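Local coordinates for water stress and hypersensitive response domain-containing protein (Archaeoglobus fulgidus DSM 4304, PDB 3BUT) that is of unknown function but belongs to the LEA_2 family of water-stress and hypersensitive-response domains and may bind lipid, at residues 16-21 with 75-80; 24-29 with 67-72; 44-49 with 84-89. The protein carries 4 engineered substitutions. All coordinates share one frame; numbering follows the deposited sequence. Where two conformers were deposited one is given.

Interactions 1 and 2 join the same two antiparallel strands, 17-27 and 66-76, at places about 23 Å apart between centres and on opposite sides of the chain's centre. Both rest on paired backbone amides and carbonyls, with mostly apolar side chains on one face of the sheet; interaction 2 has four such bonds, whereas interaction 1 lies where the ladder runs out and a helical turn begins. Interaction 3 uses different elements, a hairpin tip and helix 83-89, and relies on a side-chain hydrogen bond plus a methyl contact. All three are partly buried. Interactions 1 and 3 touch each other, through the engineered Leu80 and selenomethionine Met45, and both reach the second subunit; interaction 2 does not.

Interaction 1 (16-21 with 75-80); sequences SQTEIV and LNNSFL. Engineered in segment 75-80: Leu80 (natural residue Ile).
Leu75 meets Thr18 in an antiparallel hydrogen-bonded pair, the last one before strand 66-76 gives way to a short, weakly bonded helical turn. Leu75 N reaches Thr18 O at 2.8 Å, and the return bond from Thr18 N to Leu75 O is longer, 3.2 Å, though almost straight at 171°. The side chain of Leu75 can be followed outward from this pair. Its CB lies 3.8 Å from Thr18 O; CG stands beside the backbone N (chi1 -61°), which sends the branch along the partner strand toward Ile20. There CD1 comes within 3.5 Å of Thr18 O and meets the tip of Ile20, CD1 to CD1 at 3.8 Å. Beyond these segments Leu75 packs on Ile43 of strand 34-45, in the facing sheet. On the other face of the sheet, Gln17 lays CG over the backbone at 3.3 Å from Leu75 O. Trp10 of strand 3-10 also touches Thr18 and Ile20, while Trp84 of the second subunit packs on Thr18. The arrangement is the end of an antiparallel ladder, with Leu75 turned to the facing sheet and Thr18 and Ile20 reaching the subunit interface, consistent with an E-set beta sandwich.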
ATOM      1  N   SER A  16       5.702  11.822   1.072  1.00 44.29           N
ATOM      2  CA  SER A  16       7.061  11.369   1.394  1.00 45.75           C
ATOM      3  C   SER A  16       7.162  10.565   2.697  1.00 46.96           C
ATOM      4  O   SER A  16       8.022   9.690   2.824  1.00 55.26           O
ATOM      5  CB  SER A  16       8.026  12.556   1.448  1.00 41.67           C
ATOM      6  OG  SER A  16       7.834  13.313   2.630  1.00 40.00           O
ATOM      7  N   GLN A  17       6.300  10.866   3.665  1.00 36.45           N
ATOM      8  CA  GLN A  17       6.365  10.195   4.956  1.00 27.54           C
ATOM      9  C   GLN A  17       4.983   9.954   5.556  1.00 27.98           C
ATOM     10  O   GLN A  17       4.076  10.777   5.407  1.00 33.49           O
ATOM     11  CB  GLN A  17       7.248  10.987   5.924  1.00 27.38           C
ATOM     12  CG  GLN A  17       8.066  10.110   6.867  1.00 39.24           C
ATOM     13  CD  GLN A  17       9.084  10.889   7.687  1.00 41.29           C
ATOM     14  OE1 GLN A  17       8.768  11.918   8.282  1.00 57.26           O
ATOM     15  NE2 GLN A  17      10.314  10.386   7.732  1.00 35.37           N
ATOM     16  N   THR A  18       4.838   8.812   6.225  1.00 26.55           N
ATOM     17  CA  THR A  18       3.590   8.414   6.879  1.00 20.73           C
ATOM     18  C   THR A  18       3.824   8.345   8.385  1.00 18.64           C
ATOM     19  O   THR A  18       4.775   7.710   8.833  1.00 24.48           O
ATOM     20  CB  THR A  18       3.107   7.027   6.361  1.00 24.88           C
ATOM     21  OG1 THR A  18       2.954   7.065   4.937  1.00 33.53           O
ATOM     22  CG2 THR A  18       1.785   6.607   7.006  1.00 30.65           C
ATOM     23  N   GLU A  19       2.957   8.993   9.162  1.00 21.27           N
ATOM     24  CA  GLU A  19       3.067   8.986  10.621  1.00 21.25           C
ATOM     25  C   GLU A  19       1.941   8.196  11.271  1.00 17.52           C
ATOM     26  O   GLU A  19       0.782   8.315  10.892  1.00 21.08           O
ATOM     27  CB  GLU A  19       3.087  10.418  11.165  1.00 22.91           C
ATOM     28  CG  GLU A  19       3.287  10.536  12.683  1.00 15.32           C
ATOM     29  CD  GLU A  19       3.020  11.937  13.202  1.00 25.08           C
ATOM     30  OE1 GLU A  19       2.629  12.813  12.404  1.00 31.66           O
ATOM     31  OE2 GLU A  19       3.195  12.165  14.415  1.00 27.69           O
ATOM     32  N   ILE A  20       2.312   7.372  12.239  1.00 19.85           N
ATOM     33  CA  ILE A  20       1.358   6.722  13.113  1.00 24.45           C
ATOM     34  C   ILE A  20       1.611   7.304  14.497  1.00 24.06           C
ATOM     35  O   ILE A  20       2.761   7.456  14.900  1.00 24.71           O
ATOM     36  CB  ILE A  20       1.533   5.187  13.104  1.00 17.79           C
ATOM     37  CG1 ILE A  20       1.330   4.644  11.684  1.00 21.09           C
ATOM     38  CG2 ILE A  20       0.550   4.521  14.067  1.00 29.89           C
ATOM     39  CD1 ILE A  20       1.820   3.212  11.471  1.00 30.75           C
ATOM     40  N   VAL A  21       0.540   7.660  15.202  1.00 23.39           N
ATOM     41  CA  VAL A  21       0.653   8.223  16.538  1.00 18.28           C
ATOM     42  C   VAL A  21       0.061   7.249  17.543  1.00 22.87           C
ATOM     43  O   VAL A  21      -1.108   6.886  17.445  1.00 18.60           O
ATOM     44  CB  VAL A  21      -0.065   9.596  16.660  1.00 22.36           C
ATOM     45  CG1 VAL A  21       0.181  10.219  18.032  1.00 24.52           C
ATOM     46  CG2 VAL A  21       0.389  10.548  15.573  1.00 19.95           C
ATOM     47  N   LEU A  75       7.253   6.450   8.986  1.00 28.86           N
ATOM     48  CA  LEU A  75       7.682   5.498   7.972  1.00 28.75           C
ATOM     49  C   LEU A  75       8.163   6.223   6.725  1.00 26.57           C
ATOM     50  O   LEU A  75       7.395   6.932   6.074  1.00 35.26           O
ATOM     51  CB  LEU A  75       6.543   4.545   7.592  1.00 29.10           C
ATOM     52  CG  LEU A  75       5.915   3.635   8.642  1.00 19.47           C
ATOM     53  CD1 LEU A  75       4.698   4.284   9.248  1.00 34.39           C
ATOM     54  CD2 LEU A  75       5.517   2.344   7.974  1.00 37.19           C
ATOM     55  N   ASN A  76       9.442   6.042   6.412  1.00 35.78           N
ATOM     56  CA  ASN A  76      10.008   6.456   5.135  1.00 42.45           C
ATOM     57  C   ASN A  76       9.452   5.534   4.048  1.00 44.13           C
ATOM     58  O   ASN A  76       9.584   4.307   4.141  1.00 45.65           O
ATOM     59  CB  ASN A  76      11.542   6.394   5.203  1.00 51.44           C
ATOM     60  CG  ASN A  76      12.215   6.669   3.860  1.00 60.52           C
ATOM     61  OD1 ASN A  76      13.026   5.870   3.394  1.00 55.81           O
ATOM     62  ND2 ASN A  76      11.886   7.801   3.241  1.00 61.36           N
ATOM     63  N   ASN A  77       8.836   6.124   3.029  1.00 47.76           N
ATOM     64  CA  ASN A  77       8.147   5.353   2.001  0.50 43.90           C
ATOM     65  C   ASN A  77       9.061   4.557   1.076  1.00 42.16           C
ATOM     66  O   ASN A  77       8.639   3.575   0.465  1.00 44.44           O
ATOM     67  CB  ASN A  77       7.227   6.258   1.179  0.50 40.07           C
ATOM     68  CG  ASN A  77       6.298   7.087   2.046  0.50 32.55           C
ATOM     69  OD1 ASN A  77       5.676   6.573   2.976  0.50 22.02           O
ATOM     70  ND2 ASN A  77       6.201   8.376   1.746  0.50 36.83           N
ATOM     71  N   SER A  78      10.315   4.987   0.978  1.00 41.38           N
ATOM     72  CA  SER A  78      11.312   4.282   0.161  1.00 42.78           C
ATOM     73  C   SER A  78      11.574   2.857   0.672  1.00 44.66           C
ATOM     74  O   SER A  78      11.782   1.931  -0.116  1.00 43.81           O
ATOM     75  CB  SER A  78      12.618   5.077   0.100  1.00 41.55           C
ATOM     76  OG  SER A  78      13.564   4.436  -0.737  1.00 43.56           O
ATOM     77  N   PHE A  79      11.564   2.694   1.994  1.00 45.86           N
ATOM     78  CA  PHE A  79      11.606   1.375   2.617  1.00 38.85           C
ATOM     79  C   PHE A  79      10.248   0.670   2.539  1.00 42.60           C
ATOM     80  O   PHE A  79      10.185  -0.557   2.603  1.00 43.01           O
ATOM     81  CB  PHE A  79      12.060   1.478   4.075  1.00 46.31           C
ATOM     82  CG  PHE A  79      13.491   1.070   4.308  1.00 49.39           C
ATOM     83  CD1 PHE A  79      13.898  -0.249   4.107  1.00 59.49           C
ATOM     84  CD2 PHE A  79      14.426   1.996   4.758  1.00 65.84           C
ATOM     85  CE1 PHE A  79      15.219  -0.635   4.333  1.00 61.67           C
ATOM     86  CE2 PHE A  79      15.751   1.621   4.987  1.00 71.93           C
ATOM     87  CZ  PHE A  79      16.147   0.303   4.773  1.00 68.35           C
ATOM     88  N   LEU A  80       9.169   1.443   2.409  1.00 39.28           N
ATOM     89  CA  LEU A  80       7.828   0.876   2.252  1.00 25.05           C
ATOM     90  C   LEU A  80       7.597   0.313   0.863  1.00 20.13           C
ATOM     91  O   LEU A  80       6.789  -0.597   0.701  1.00 21.66           O
ATOM     92  CB  LEU A  80       6.744   1.900   2.570  1.00 25.96           C
ATOM     93  CG  LEU A  80       6.044   1.814   3.922  1.00 26.44           C
ATOM     94  CD1 LEU A  80       5.351   3.129   4.212  1.00 41.25           C
ATOM     95  CD2 LEU A  80       5.044   0.665   3.931  1.00 35.36           C
TER

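Interaction 2 (24-29 with 67-72)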
ATOM      1  N   ALA A  24      -0.208   6.583  24.803  1.00 25.60           N
ATOM      2  CA  ALA A  24      -0.173   5.700  25.966  1.00 23.34           C
ATOM      3  C   ALA A  24      -0.460   6.448  27.261  1.00 21.52           C
ATOM      4  O   ALA A  24       0.266   7.371  27.624  1.00 19.12           O
ATOM      5  CB  ALA A  24       1.177   4.995  26.053  1.00 24.25           C
ATOM      6  N   LYS A  25      -1.527   6.046  27.947  1.00 13.30           N
ATOM      7  CA  LYS A  25      -1.843   6.569  29.265  1.00 16.13           C
ATOM      8  C   LYS A  25      -1.046   5.800  30.319  1.00 15.30           C
ATOM      9  O   LYS A  25      -1.271   4.611  30.529  1.00 17.38           O
ATOM     10  CB  LYS A  25      -3.348   6.461  29.533  1.00 15.39           C
ATOM     11  CG  LYS A  25      -3.846   7.112  30.839  1.00 20.50           C
ATOM     12  CD  LYS A  25      -3.928   8.637  30.750  1.00 47.74           C
ATOM     13  CE  LYS A  25      -4.721   9.223  31.916  1.00 51.80           C
ATOM     14  NZ  LYS A  25      -4.680  10.714  31.958  1.00 48.06           N
ATOM     15  N   VAL A  26      -0.105   6.483  30.966  1.00 15.23           N
ATOM     16  CA  VAL A  26       0.706   5.867  32.010  1.00 14.33           C
ATOM     17  C   VAL A  26       0.415   6.472  33.375  1.00 19.24           C
ATOM     18  O   VAL A  26       0.220   7.671  33.500  1.00 19.41           O
ATOM     19  CB  VAL A  26       2.226   5.933  31.714  1.00 17.50           C
ATOM     20  CG1 VAL A  26       2.569   5.129  30.471  1.00 16.71           C
ATOM     21  CG2 VAL A  26       2.704   7.364  31.565  1.00 29.73           C
ATOM     22  N   ARG A  27       0.361   5.620  34.390  1.00 19.15           N
ATOM     23  CA  ARG A  27       0.236   6.062  35.764  1.00 26.18           C
ATOM     24  C   ARG A  27       1.546   5.773  36.497  1.00 17.41           C
ATOM     25  O   ARG A  27       2.052   4.655  36.456  1.00 24.57           O
ATOM     26  CB  ARG A  27      -0.957   5.373  36.437  1.00 14.82           C
ATOM     27  CG  ARG A  27      -1.156   5.757  37.897  1.00 31.83           C
ATOM     28  CD  ARG A  27      -2.604   5.608  38.318  1.00 47.27           C
ATOM     29  NE  ARG A  27      -3.415   6.742  37.880  1.00 43.76           N
ATOM     30  CZ  ARG A  27      -3.696   7.802  38.633  1.00 42.05           C
ATOM     31  NH1 ARG A  27      -3.243   7.890  39.879  1.00 48.87           N
ATOM     32  NH2 ARG A  27      -4.441   8.780  38.137  1.00 59.32           N
ATOM     33  N   ASN A  28       2.095   6.790  37.150  1.00 15.20           N
ATOM     34  CA  ASN A  28       3.299   6.633  37.950  1.00 18.23           C
ATOM     35  C   ASN A  28       2.968   6.087  39.339  1.00 16.61           C
ATOM     36  O   ASN A  28       2.322   6.763  40.141  1.00 19.84           O
ATOM     37  CB  ASN A  28       4.035   7.972  38.055  1.00 18.49           C
ATOM     38  CG  ASN A  28       5.412   7.847  38.673  1.00 20.70           C
ATOM     39  OD1 ASN A  28       5.849   6.762  39.042  1.00 21.55           O
ATOM     40  ND2 ASN A  28       6.114   8.968  38.769  1.00 21.34           N
ATOM     41  N   GLU A  29       3.446   4.875  39.617  1.00 20.12           N
ATOM     42  CA  GLU A  29       3.161   4.209  40.885  0.50 16.73           C
ATOM     43  C   GLU A  29       4.366   4.220  41.828  1.00 20.29           C
ATOM     44  O   GLU A  29       4.430   3.457  42.798  1.00 25.31           O
ATOM     45  CB  GLU A  29       2.650   2.788  40.635  0.50 14.93           C
ATOM     46  CG  GLU A  29       1.439   2.751  39.708  0.50 11.59           C
ATOM     47  CD  GLU A  29       0.764   1.397  39.645  0.50 27.55           C
ATOM     48  OE1 GLU A  29       1.157   0.486  40.402  0.50  7.58           O
ATOM     49  OE2 GLU A  29      -0.171   1.247  38.830  0.50 43.63           O
ATOM     50  N   THR A  67      -0.451  10.355  33.013  1.00 31.57           N
ATOM     51  CA  THR A  67      -0.052  11.206  31.885  1.00 31.22           C
ATOM     52  C   THR A  67      -0.231  10.450  30.568  1.00 24.92           C
ATOM     53  O   THR A  67       0.119   9.279  30.477  1.00 25.87           O
ATOM     54  CB  THR A  67       1.436  11.637  32.034  1.00 23.15           C
ATOM     55  OG1 THR A  67       1.592  12.405  33.231  1.00 56.61           O
ATOM     56  CG2 THR A  67       1.913  12.480  30.857  1.00 36.40           C
ATOM     57  N   THR A  68      -0.782  11.111  29.556  1.00 20.69           N
ATOM     58  CA  THR A  68      -0.793  10.542  28.214  1.00 17.88           C
ATOM     59  C   THR A  68       0.535  10.854  27.524  1.00 21.00           C
ATOM     60  O   THR A  68       0.916  12.012  27.391  1.00 29.01           O
ATOM     61  CB  THR A  68      -2.000  11.028  27.391  1.00 21.48           C
ATOM     62  OG1 THR A  68      -3.203  10.614  28.044  1.00 33.89           O
ATOM     63  CG2 THR A  68      -1.989  10.444  25.973  1.00 18.66           C
ATOM     64  N   LEU A  69       1.243   9.801  27.126  1.00 19.42           N
ATOM     65  CA  LEU A  69       2.476   9.920  26.357  1.00 22.83           C
ATOM     66  C   LEU A  69       2.199   9.717  24.872  1.00 19.03           C
ATOM     67  O   LEU A  69       1.406   8.856  24.508  1.00 19.45           O
ATOM     68  CB  LEU A  69       3.500   8.875  26.804  1.00 24.27           C
ATOM     69  CG  LEU A  69       3.885   8.678  28.272  1.00 22.95           C
ATOM     70  CD1 LEU A  69       5.015   7.670  28.348  1.00 27.33           C
ATOM     71  CD2 LEU A  69       4.274   9.975  28.950  1.00 29.88           C
ATOM     72  N   LYS A  70       2.888  10.499  24.039  1.00 22.18           N
ATOM     73  CA  LYS A  70       2.726  10.459  22.585  0.70 23.04           C
ATOM     74  C   LYS A  70       3.990   9.925  21.907  1.00 26.47           C
ATOM     75  O   LYS A  70       5.095  10.449  22.109  1.00 28.53           O
ATOM     76  CB  LYS A  70       2.369  11.858  22.051  0.70 17.64           C
ATOM     77  CG  LYS A  70       2.500  12.048  20.536  0.70 29.49           C
ATOM     78  CD  LYS A  70       2.443  13.527  20.159  0.70 30.07           C
ATOM     79  CE  LYS A  70       3.340  13.851  18.962  0.70 45.46           C
ATOM     80  NZ  LYS A  70       2.766  13.453  17.640  0.70 28.12           N
ATOM     81  N   PHE A  71       3.812   8.879  21.107  1.00 22.57           N
ATOM     82  CA  PHE A  71       4.883   8.273  20.332  1.00 23.03           C
ATOM     83  C   PHE A  71       4.589   8.455  18.839  1.00 26.09           C
ATOM     84  O   PHE A  71       3.587   7.961  18.320  1.00 26.28           O
ATOM     85  CB  PHE A  71       5.043   6.790  20.697  1.00 25.50           C
ATOM     86  CG  PHE A  71       5.294   6.546  22.166  1.00 22.50           C
ATOM     87  CD1 PHE A  71       6.574   6.662  22.696  1.00 19.79           C
ATOM     88  CD2 PHE A  71       4.251   6.200  23.016  1.00 25.98           C
ATOM     89  CE1 PHE A  71       6.814   6.449  24.053  1.00 18.66           C
ATOM     90  CE2 PHE A  71       4.477   5.985  24.368  1.00 22.17           C
ATOM     91  CZ  PHE A  71       5.765   6.103  24.888  1.00 29.43           C
ATOM     92  N   SER A  72       5.457   9.199  18.164  1.00 19.83           N
ATOM     93  CA  SER A  72       5.320   9.456  16.745  1.00 12.02           C
ATOM     94  C   SER A  72       6.172   8.462  15.976  1.00 19.97           C
ATOM     95  O   SER A  72       7.398   8.500  16.049  1.00 32.00           O
ATOM     96  CB  SER A  72       5.750  10.888  16.429  1.00 22.01           C
ATOM     97  OG  SER A  72       5.669  11.150  15.041  1.00 41.42           O
TER
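Val26 and Leu69 meet because of how each is rotated about its first side-chain bond: Val26 (chi1 -64°) puts CG2 between its own backbone N and carbonyl carbon, and Leu69 (chi1 -51°) swings CG beside its backbone N. CG2 of Val26 thus presses on Leu69 CG at 3.7 Å, the two side chains crossing at about a right angle, and lies 3.4 Å from Thr67 O. On the same face, Phe71 turns its ring back along the strand and presents its edge to the methyl of Ala24, with CE2 to CB at 3.8 Å and the methyl in the ring plane. The Lys25 chain, bent at chi2 (76°), emerges on the other face and passes CD across the Thr68 hydroxyl, 3.4 Å from OG1. Beneath these side chains, Ala24 pairs with Leu69 and Val26 with Thr67, each through two backbone bonds; the shortest runs from Leu69 N to Ala24 O at 2.7 Å. Between them, Lys25 and Thr68 form a non-hydrogen-bonded pair. Neighbours from both sheets pack on the apolar face: Leu3 touches Ala24 and Val26, Val36 and Val59 touch Leu69, and Tyr39 meets the Phe71 ring edge-to-face. One face mostly apolar and more buried, the other polar and more exposed: this is the alternation of a twisted antiparallel ladder in a beta sandwich, consistent with the E-set fold of the LEA_2 family.

Interaction 3 (44-49 with 84-89)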
ATOM      1  N   GLU A  44       8.636  -3.474  11.367  1.00 23.75           N
ATOM      2  CA  GLU A  44       9.015  -4.473  10.378  1.00 18.10           C
ATOM      3  C   GLU A  44       7.771  -5.046   9.737  1.00 19.62           C
ATOM      4  O   GLU A  44       6.776  -5.301  10.411  1.00 21.42           O
ATOM      5  CB  GLU A  44       9.866  -5.591  10.995  1.00 15.68           C
ATOM      6  CG  GLU A  44      11.262  -5.160  11.403  1.00 28.42           C
ATOM      7  CD  GLU A  44      12.216  -6.322  11.617  1.00 54.28           C
ATOM      8  OE1 GLU A  44      12.030  -7.388  10.989  1.00 64.02           O
ATOM      9  OE2 GLU A  44      13.169  -6.159  12.407  1.00 60.54           O
HETATM   10  N   MSE A  45       7.828  -5.213   8.420  1.00 19.80           N
HETATM   11  CA  MSE A  45       6.735  -5.776   7.640  1.00 20.19           C
HETATM   12  C   MSE A  45       7.333  -6.853   6.729  1.00 18.87           C
HETATM   13  O   MSE A  45       8.122  -6.541   5.837  1.00 26.78           O
HETATM   14  CB  MSE A  45       6.042  -4.677   6.826  1.00 16.34           C
HETATM   15  CG  MSE A  45       5.432  -3.553   7.668  1.00 21.38           C
HETATM   16 SE   MSE A  45       4.713  -2.073   6.631  1.00 44.25          SE
HETATM   17  CE  MSE A  45       2.985  -2.831   6.143  1.00 26.46           C
ATOM     18  N   ASN A  46       6.971  -8.111   6.986  1.00 21.19           N
ATOM     19  CA  ASN A  46       7.596  -9.305   6.369  1.00 21.98           C
ATOM     20  C   ASN A  46       9.130  -9.349   6.382  1.00 18.89           C
ATOM     21  O   ASN A  46       9.750  -9.811   5.423  1.00 33.68           O
ATOM     22  CB  ASN A  46       7.102  -9.520   4.937  1.00 17.04           C
ATOM     23  CG  ASN A  46       5.608  -9.699   4.846  1.00 21.87           C
ATOM     24  OD1 ASN A  46       4.973 -10.266   5.740  1.00 18.92           O
ATOM     25  ND2 ASN A  46       5.034  -9.235   3.741  1.00 21.26           N
ATOM     26  N   GLY A  47       9.738  -8.870   7.460  1.00 21.68           N
ATOM     27  CA  GLY A  47      11.194  -8.819   7.546  1.00 26.09           C
ATOM     28  C   GLY A  47      11.853  -7.678   6.786  1.00 28.75           C
ATOM     29  O   GLY A  47      13.075  -7.615   6.708  1.00 35.64           O
ATOM     30  N   VAL A  48      11.055  -6.784   6.208  1.00 21.75           N
ATOM     31  CA  VAL A  48      11.575  -5.514   5.706  1.00 23.94           C
ATOM     32  C   VAL A  48      11.430  -4.484   6.827  1.00 20.97           C
ATOM     33  O   VAL A  48      10.333  -4.277   7.341  1.00 24.04           O
ATOM     34  CB  VAL A  48      10.818  -5.024   4.445  1.00 27.62           C
ATOM     35  CG1 VAL A  48      11.397  -3.708   3.938  1.00 31.57           C
ATOM     36  CG2 VAL A  48      10.856  -6.075   3.346  1.00 24.11           C
ATOM     37  N   LYS A  49      12.535  -3.856   7.214  1.00 16.41           N
ATOM     38  CA  LYS A  49      12.505  -2.831   8.255  1.00 20.20           C
ATOM     39  C   LYS A  49      12.130  -1.476   7.659  1.00 21.00           C
ATOM     40  O   LYS A  49      12.991  -0.732   7.186  1.00 29.09           O
ATOM     41  CB  LYS A  49      13.847  -2.762   8.986  1.00 20.65           C
ATOM     42  CG  LYS A  49      13.802  -1.988  10.295  1.00 20.52           C
ATOM     43  CD  LYS A  49      14.924  -2.396  11.245  1.00 26.75           C
ATOM     44  CE  LYS A  49      16.284  -1.872  10.799  1.00 31.42           C
ATOM     45  NZ  LYS A  49      17.342  -2.211  11.795  1.00 51.73           N
ATOM     46  N   TRP A  84       6.247  -3.917  -0.488  1.00 29.56           N
ATOM     47  CA  TRP A  84       5.191  -4.285  -1.418  1.00 22.08           C
ATOM     48  C   TRP A  84       5.461  -5.588  -2.171  1.00 25.36           C
ATOM     49  O   TRP A  84       4.558  -6.414  -2.328  1.00 21.37           O
ATOM     50  CB  TRP A  84       4.881  -3.134  -2.383  1.00 28.58           C
ATOM     51  CG  TRP A  84       3.813  -3.495  -3.363  1.00 31.00           C
ATOM     52  CD1 TRP A  84       3.963  -3.663  -4.704  1.00 28.33           C
ATOM     53  CD2 TRP A  84       2.436  -3.784  -3.069  1.00 40.38           C
ATOM     54  NE1 TRP A  84       2.763  -4.021  -5.272  1.00 52.54           N
ATOM     55  CE2 TRP A  84       1.811  -4.104  -4.290  1.00 39.72           C
ATOM     56  CE3 TRP A  84       1.670  -3.792  -1.894  1.00 37.85           C
ATOM     57  CZ2 TRP A  84       0.454  -4.428  -4.373  1.00 41.49           C
ATOM     58  CZ3 TRP A  84       0.324  -4.116  -1.977  1.00 30.80           C
ATOM     59  CH2 TRP A  84      -0.267  -4.431  -3.207  1.00 28.41           C
ATOM     60  N   VAL A  85       6.709  -5.772  -2.600  1.00 28.97           N
ATOM     61  CA  VAL A  85       7.174  -7.018  -3.213  1.00 28.34           C
ATOM     62  C   VAL A  85       6.823  -8.234  -2.352  1.00 21.89           C
ATOM     63  O   VAL A  85       6.249  -9.204  -2.848  1.00 20.37           O
ATOM     64  CB  VAL A  85       8.714  -6.993  -3.434  1.00 30.85           C
ATOM     65  CG1 VAL A  85       9.182  -8.234  -4.194  1.00 33.15           C
ATOM     66  CG2 VAL A  85       9.141  -5.723  -4.167  1.00 37.15           C
ATOM     67  N   THR A  86       7.151  -8.143  -1.065  1.00 20.52           N
ATOM     68  CA  THR A  86       6.984  -9.240  -0.108  1.00 22.92           C
ATOM     69  C   THR A  86       5.521  -9.519   0.205  1.00 16.92           C
ATOM     70  O   THR A  86       5.145 -10.665   0.464  1.00 18.32           O
ATOM     71  CB  THR A  86       7.737  -8.971   1.223  1.00 25.01           C
ATOM     72  OG1 THR A  86       7.079  -7.935   1.963  1.00 19.11           O
ATOM     73  CG2 THR A  86       9.159  -8.545   0.971  1.00 14.78           C
ATOM     74  N   HIS A  87       4.711  -8.462   0.190  1.00 24.20           N
ATOM     75  CA  HIS A  87       3.287  -8.570   0.478  1.00 20.67           C
ATOM     76  C   HIS A  87       2.610  -9.472  -0.537  1.00 19.51           C
ATOM     77  O   HIS A  87       2.025 -10.478  -0.164  1.00 27.77           O
ATOM     78  CB  HIS A  87       2.611  -7.196   0.512  1.00 14.38           C
ATOM     79  CG  HIS A  87       1.130  -7.261   0.721  1.00 10.63           C
ATOM     80  ND1 HIS A  87       0.563  -7.548   1.945  1.00 17.09           N
ATOM     81  CD2 HIS A  87       0.099  -7.084  -0.137  1.00 25.63           C
ATOM     82  CE1 HIS A  87      -0.753  -7.535   1.833  1.00 15.50           C
ATOM     83  NE2 HIS A  87      -1.061  -7.258   0.579  1.00 17.35           N
ATOM     84  N   ILE A  88       2.724  -9.129  -1.815  1.00 29.49           N
ATOM     85  CA  ILE A  88       2.128  -9.949  -2.869  1.00 24.74           C
ATOM     86  C   ILE A  88       2.807 -11.313  -3.005  1.00 28.68           C
ATOM     87  O   ILE A  88       2.126 -12.303  -3.258  1.00 30.48           O
ATOM     88  CB  ILE A  88       2.058  -9.229  -4.228  1.00 34.95           C
ATOM     89  CG1 ILE A  88       3.427  -8.708  -4.642  1.00 26.76           C
ATOM     90  CG2 ILE A  88       1.031  -8.089  -4.186  1.00 22.39           C
ATOM     91  CD1 ILE A  88       3.570  -8.635  -6.094  1.00 29.82           C
ATOM     92  N   ALA A  89       4.125 -11.369  -2.785  1.00 20.94           N
ATOM     93  CA  ALA A  89       4.875 -12.638  -2.783  1.00 27.86           C
ATOM     94  C   ALA A  89       4.350 -13.649  -1.762  1.00 24.15           C
ATOM     95  O   ALA A  89       4.440 -14.857  -1.972  1.00 25.62           O
ATOM     96  CB  ALA A  89       6.350 -12.392  -2.556  1.00 19.35           C
TER
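Asn46 and Gly47 take the two central positions of a type I' beta turn from Met45 to Val48, both with positive phi, and the tip so formed points Asn46 at Thr86 in the helix 83-89. It is a beta hairpin with a two-residue loop, closed by backbone bonds in both directions between Met45 and Val48, and it joins strands 34-45 and 48-61. Asn-Gly is a classic sequence for this turn, since both residues tolerate the left-handed backbone conformation it demands. From the turn, Asn46 directs its amide to the helix: ND2 gives a hydrogen bond to Thr86 OG1 at 3.0 Å, nearly straight at 166°, with the oxygen in the amide plane. The other end of the amide is held too, because OD1 accepts the backbone N of Lys95, so the group is fixed against flipping. Thr86 is set to receive the bond by its own torsion (chi1 71°), which places OG1 between the backbone N and the carbonyl carbon. That position also lets the hydroxyl bond to Trp83 O one turn back, leaving its oxygen to accept from Asn46. The two side chains lie alongside, pointing opposite ways, and Asn46 CB approaches Thr86 OG1 to 3.4 Å. Next along the helix, His87 has both ring nitrogens engaged, ND1 with Thr94 and NE2 with Thr124, while Val13 of the second subunit packs on Ile88. Beside the polar bond lies a methyl contact, Val48 CG2 against Thr86 CG2 at 3.8 Å.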